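Local coordinates for alpha-actinin-like protein 1 (Schizosaccharomyces pombe, PDB 5BVR) that binds actin filaments and takes part in forming and organising the actin ring for cytokinesis, here represented by its actin-binding domain of two calponin-homology modules, at residues A163-H168 with D192-S197; L132-R137 with A230-D235. All coordinates share one frame; numbering follows the deposited sequence.

Contact 1 (A163-H168 with D192-S197); sequences ALIHQH and DIAQKS. With ZN (zinc ion), chain B.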
# COMPACT_ATOMS: atom_id res chain seq x y z
N ALA A 163 1.23 -16.89 -9.50
CA ALA A 163 0.07 -17.78 -9.40
C ALA A 163 -1.20 -16.95 -9.28
O ALA A 163 -2.22 -17.31 -9.89
CB ALA A 163 0.20 -18.69 -8.21
N LEU A 164 -1.16 -15.86 -8.52
CA LEU A 164 -2.35 -15.02 -8.39
C LEU A 164 -2.78 -14.50 -9.75
O LEU A 164 -3.96 -14.50 -10.07
CB LEU A 164 -2.08 -13.84 -7.46
CG LEU A 164 -2.17 -14.10 -5.96
CD1 LEU A 164 -1.78 -12.83 -5.20
CD2 LEU A 164 -3.56 -14.53 -5.54
N ILE A 165 -1.82 -14.05 -10.55
CA ILE A 165 -2.11 -13.51 -11.87
C ILE A 165 -2.64 -14.63 -12.78
O ILE A 165 -3.67 -14.47 -13.44
CB ILE A 165 -0.88 -12.87 -12.50
CG1 ILE A 165 -0.51 -11.62 -11.69
CG2 ILE A 165 -1.14 -12.49 -13.95
CD1 ILE A 165 0.82 -11.03 -12.06
N HIS A 166 -1.93 -15.75 -12.80
CA HIS A 166 -2.34 -16.85 -13.65
C HIS A 166 -3.76 -17.35 -13.38
O HIS A 166 -4.54 -17.63 -14.32
CB HIS A 166 -1.34 -18.01 -13.52
CG HIS A 166 -1.72 -19.23 -14.28
ND1 HIS A 166 -2.12 -20.39 -13.65
CD2 HIS A 166 -1.76 -19.48 -15.61
CE1 HIS A 166 -2.39 -21.31 -14.57
NE2 HIS A 166 -2.16 -20.79 -15.76
N GLN A 167 -4.14 -17.49 -12.11
CA GLN A 167 -5.45 -18.05 -11.81
C GLN A 167 -6.56 -17.07 -12.18
O GLN A 167 -7.66 -17.47 -12.55
CB GLN A 167 -5.59 -18.52 -10.37
CG GLN A 167 -5.39 -17.47 -9.32
CD GLN A 167 -6.63 -16.66 -9.07
OE1 GLN A 167 -7.74 -17.19 -9.09
NE2 GLN A 167 -6.44 -15.36 -8.79
N HIS A 168 -6.23 -15.78 -12.15
CA HIS A 168 -7.19 -14.75 -12.50
C HIS A 168 -7.27 -14.56 -14.02
O HIS A 168 -8.37 -14.36 -14.58
CB HIS A 168 -6.80 -13.46 -11.78
CG HIS A 168 -7.52 -12.23 -12.25
ND1 HIS A 168 -8.85 -11.97 -11.98
CD2 HIS A 168 -7.06 -11.21 -13.00
CE1 HIS A 168 -9.16 -10.80 -12.52
NE2 HIS A 168 -8.10 -10.33 -13.16
N ASP A 192 5.37 -6.69 -13.82
CA ASP A 192 5.17 -6.05 -15.12
C ASP A 192 3.77 -6.34 -15.67
O ASP A 192 3.07 -5.44 -16.14
CB ASP A 192 6.19 -6.57 -16.13
CG ASP A 192 7.59 -6.04 -15.90
OD1 ASP A 192 7.75 -5.09 -15.12
OD2 ASP A 192 8.53 -6.58 -16.53
N ILE A 193 3.36 -7.59 -15.62
CA ILE A 193 2.04 -7.96 -16.12
C ILE A 193 0.94 -7.32 -15.29
O ILE A 193 -0.02 -6.77 -15.84
CB ILE A 193 1.88 -9.47 -16.16
CG1 ILE A 193 2.81 -10.07 -17.22
CG2 ILE A 193 0.44 -9.85 -16.46
CD1 ILE A 193 2.89 -11.58 -17.18
N ALA A 194 1.06 -7.37 -13.96
CA ALA A 194 0.11 -6.70 -13.07
C ALA A 194 -0.07 -5.24 -13.44
O ALA A 194 -1.19 -4.73 -13.52
CB ALA A 194 0.59 -6.82 -11.63
N GLN A 195 1.04 -4.55 -13.68
CA GLN A 195 0.96 -3.13 -14.01
C GLN A 195 0.40 -2.90 -15.41
O GLN A 195 -0.54 -2.13 -15.60
CB GLN A 195 2.33 -2.48 -13.87
CG GLN A 195 2.32 -0.97 -13.98
CD GLN A 195 2.47 -0.51 -15.40
OE1 GLN A 195 3.41 -0.90 -16.10
NE2 GLN A 195 1.53 0.32 -15.86
N LYS A 196 0.96 -3.60 -16.40
CA LYS A 196 0.63 -3.30 -17.80
C LYS A 196 -0.76 -3.78 -18.21
O LYS A 196 -1.42 -3.14 -19.03
CB LYS A 196 1.69 -3.89 -18.72
CG LYS A 196 1.46 -3.64 -20.19
CD LYS A 196 2.58 -4.23 -21.03
CE LYS A 196 2.36 -3.98 -22.52
NZ LYS A 196 1.06 -4.54 -22.98
N SER A 197 -1.21 -4.90 -17.66
CA SER A 197 -2.42 -5.55 -18.13
C SER A 197 -3.56 -5.48 -17.12
O SER A 197 -4.73 -5.64 -17.50
CB SER A 197 -2.16 -7.01 -18.50
OG SER A 197 -1.24 -7.11 -19.57
ZN ZN B . -10.06 -12.89 -10.85
O HOH W 1 -9.15 -13.50 -8.85
O HOH W 2 -10.59 -14.58 -11.80
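Ile165 reaches from helix 159-168 across to Ile193 and Ala194 of helix 183-198, an example of how one branched side chain can join two helices, with no hydrogen bond between the two segments. Its CB already points at the partner helix, and there the chain divides. The CG2 methyl, anti to the backbone N (CG1 has chi1 -67°), meets the CG2 methyl of Ile193 at 4.0 Å. The other branch runs through CG1, extended at chi2 170°, and carries CD1 to Ala194, 4.2 Å from its CB and 4.1 Å from its backbone N. The two isoleucines cross obliquely, each offering the same branch, and meet methyl to methyl. The CA atoms of Ile165 and Ala194 are 7.3 Å apart, a close approach consistent with the small side chain of the alanine.

The last turn of helix 159-168 is polar on another side. His168 binds zinc through ND1 at 1.9 Å, alongside two waters and Asp235. Gln167 folds back so that NE2 donates to Leu164 O at 2.9 Å, in the carbonyl plane and on a lone pair, and also donates to one of the zinc waters at 3.3 Å.

Within this second calponin-homology domain, a fold built from packed helices, Tyr227 of helix 217-234 touches both Ile165 and Ala194, while Leu173 from a loop packs on Ile193; the contact is therefore a buried meeting of three helices.

Contact 2 (L132-R137 with A230-D235); sequences LLWCQR and AFSTLD. With ZN (zinc ion), chain B.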
# COMPACT_ATOMS: atom_id res chain seq x y z
N LEU A 132 -5.25 -12.39 3.77
CA LEU A 132 -4.44 -13.60 3.77
C LEU A 132 -5.27 -14.77 3.27
O LEU A 132 -4.83 -15.55 2.42
CB LEU A 132 -3.89 -13.90 5.17
CG LEU A 132 -2.90 -15.05 5.19
CD1 LEU A 132 -1.63 -14.68 4.44
CD2 LEU A 132 -2.61 -15.44 6.63
N LEU A 133 -6.47 -14.92 3.82
CA LEU A 133 -7.33 -16.03 3.39
C LEU A 133 -7.63 -15.95 1.89
O LEU A 133 -7.60 -16.97 1.21
CB LEU A 133 -8.60 -16.08 4.22
CG LEU A 133 -9.51 -17.25 3.88
CD1 LEU A 133 -8.80 -18.57 4.03
CD2 LEU A 133 -10.74 -17.22 4.78
N TRP A 134 -7.91 -14.75 1.36
CA TRP A 134 -8.11 -14.58 -0.07
C TRP A 134 -6.91 -15.10 -0.86
O TRP A 134 -7.06 -15.85 -1.83
CB TRP A 134 -8.39 -13.12 -0.39
CG TRP A 134 -8.61 -12.82 -1.84
CD1 TRP A 134 -9.80 -12.88 -2.52
CD2 TRP A 134 -7.63 -12.36 -2.78
NE1 TRP A 134 -9.62 -12.49 -3.82
CE2 TRP A 134 -8.30 -12.16 -4.01
CE3 TRP A 134 -6.27 -12.06 -2.71
CZ2 TRP A 134 -7.65 -11.72 -5.14
CZ3 TRP A 134 -5.63 -11.61 -3.85
CH2 TRP A 134 -6.32 -11.44 -5.04
N CYS A 135 -5.72 -14.74 -0.43
CA CYS A 135 -4.51 -15.22 -1.10
C CYS A 135 -4.42 -16.73 -1.05
O CYS A 135 -4.05 -17.36 -2.03
CB CYS A 135 -3.28 -14.62 -0.45
SG CYS A 135 -3.07 -12.82 -0.72
N GLN A 136 -4.72 -17.30 0.11
CA GLN A 136 -4.69 -18.75 0.26
C GLN A 136 -5.70 -19.46 -0.64
O GLN A 136 -5.36 -20.46 -1.30
CB GLN A 136 -4.91 -19.15 1.72
CG GLN A 136 -3.80 -18.67 2.62
CD GLN A 136 -4.09 -18.87 4.10
OE1 GLN A 136 -5.24 -18.91 4.53
NE2 GLN A 136 -3.03 -18.97 4.88
N ARG A 137 -6.93 -18.95 -0.68
CA ARG A 137 -7.96 -19.57 -1.50
C ARG A 137 -7.63 -19.45 -2.99
O ARG A 137 -7.78 -20.42 -3.75
CB ARG A 137 -9.33 -18.98 -1.19
CG ARG A 137 -9.87 -19.34 0.20
CD ARG A 137 -10.36 -20.81 0.33
NE ARG A 137 -11.00 -20.99 1.64
CZ ARG A 137 -10.37 -21.35 2.75
NH1 ARG A 137 -9.07 -21.67 2.73
NH2 ARG A 137 -11.05 -21.40 3.89
N ALA A 230 -8.13 -4.89 -7.31
CA ALA A 230 -8.22 -4.88 -8.77
C ALA A 230 -8.90 -6.13 -9.29
O ALA A 230 -9.80 -6.05 -10.13
CB ALA A 230 -6.84 -4.71 -9.40
N PHE A 231 -8.47 -7.30 -8.80
CA PHE A 231 -9.04 -8.54 -9.28
C PHE A 231 -10.53 -8.56 -8.98
O PHE A 231 -11.35 -8.95 -9.83
CB PHE A 231 -8.38 -9.77 -8.63
CG PHE A 231 -6.98 -10.06 -9.10
CD1 PHE A 231 -6.29 -9.24 -9.96
CD2 PHE A 231 -6.38 -11.24 -8.68
CE1 PHE A 231 -5.00 -9.57 -10.38
CE2 PHE A 231 -5.10 -11.58 -9.10
CZ PHE A 231 -4.42 -10.74 -9.95
N SER A 232 -10.89 -8.20 -7.75
CA SER A 232 -12.29 -8.25 -7.34
C SER A 232 -13.15 -7.34 -8.20
O SER A 232 -14.25 -7.69 -8.61
CB SER A 232 -12.45 -7.90 -5.87
OG SER A 232 -11.78 -8.83 -5.03
N THR A 233 -12.66 -6.14 -8.48
CA THR A 233 -13.40 -5.18 -9.28
C THR A 233 -13.53 -5.67 -10.70
O THR A 233 -14.63 -5.62 -11.29
CB THR A 233 -12.69 -3.82 -9.24
OG1 THR A 233 -12.74 -3.35 -7.89
CG2 THR A 233 -13.36 -2.81 -10.16
N LEU A 234 -12.44 -6.18 -11.25
CA LEU A 234 -12.46 -6.65 -12.62
C LEU A 234 -13.33 -7.89 -12.80
O LEU A 234 -13.85 -8.12 -13.89
CB LEU A 234 -11.04 -6.89 -13.12
CG LEU A 234 -10.21 -5.62 -13.34
CD1 LEU A 234 -8.70 -5.93 -13.44
CD2 LEU A 234 -10.70 -4.87 -14.57
N ASP A 235 -13.48 -8.68 -11.73
CA ASP A 235 -14.29 -9.89 -11.77
C ASP A 235 -15.79 -9.68 -11.52
O ASP A 235 -16.54 -10.66 -11.55
CB ASP A 235 -13.75 -10.92 -10.78
CG ASP A 235 -12.42 -11.48 -11.20
OD1 ASP A 235 -12.04 -11.38 -12.38
OD2 ASP A 235 -11.73 -12.01 -10.31
ZN ZN B . -10.06 -12.89 -10.85
O HOH W 3 -11.71 -11.57 -5.61
O HOH W 1 -9.15 -13.50 -8.85
O HOH W 2 -10.59 -14.58 -11.80
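The Trp134 indole presents the rim of its six-membered ring to Phe231, whose CD2 lies at the indole edge, near its plane, 3.6 Å from CH2. The Phe231 ring is inclined to the indole, with the planes at 55° and the centroids of the two six-membered rings 5.9 Å apart. Phe231 also stacks with His168, and Phe228 makes an edge-to-face pair with Trp134, which extends the aromatic cluster beyond this one contact.

With CG anti to the backbone N (chi1 180°), the indole of Trp134 is directed to Phe231, its six-membered ring leading. The CA atoms of Trp134 and Ser232, the nearest pair between 132-137 and 230-235, are 10.5 Å apart. The indole N-H is satisfied by water: NE1 donates to it over 2.9 Å, and the same water donates to Ser232 OG at 2.8 Å, while that hydroxyl is also hydrogen-bonded to Phe228 O. At the end of the second segment, Asp235 OD2 binds zinc at 2.0 Å.

The contact joins helix 127-138 to the last turn of helix 217-234, the first and last helices of this calponin-homology domain, with Leu164 of helix 159-168 touching both aromatic rings.

In the fold
Both contacts belong to the second calponin-homology domain, and their centres lie about 12 Å apart on the same side of the chain's centre. Along the chain contact 1 is nested inside contact 2: helix 127-138 comes first, followed by helices 159-168 and 183-198, and helix 217-234 closes the series. Contact 2 thus brings together the first and last helices of the module, while contact 1 packs two helices from its interior. The contacts adjoin through Leu164, which touches Trp134, and through His168 and Asp235, which share one zinc ion and its two waters. Packing thereby joins the four helices, while zinc ties the end of helix 159-168 to the residue following helix 217-234.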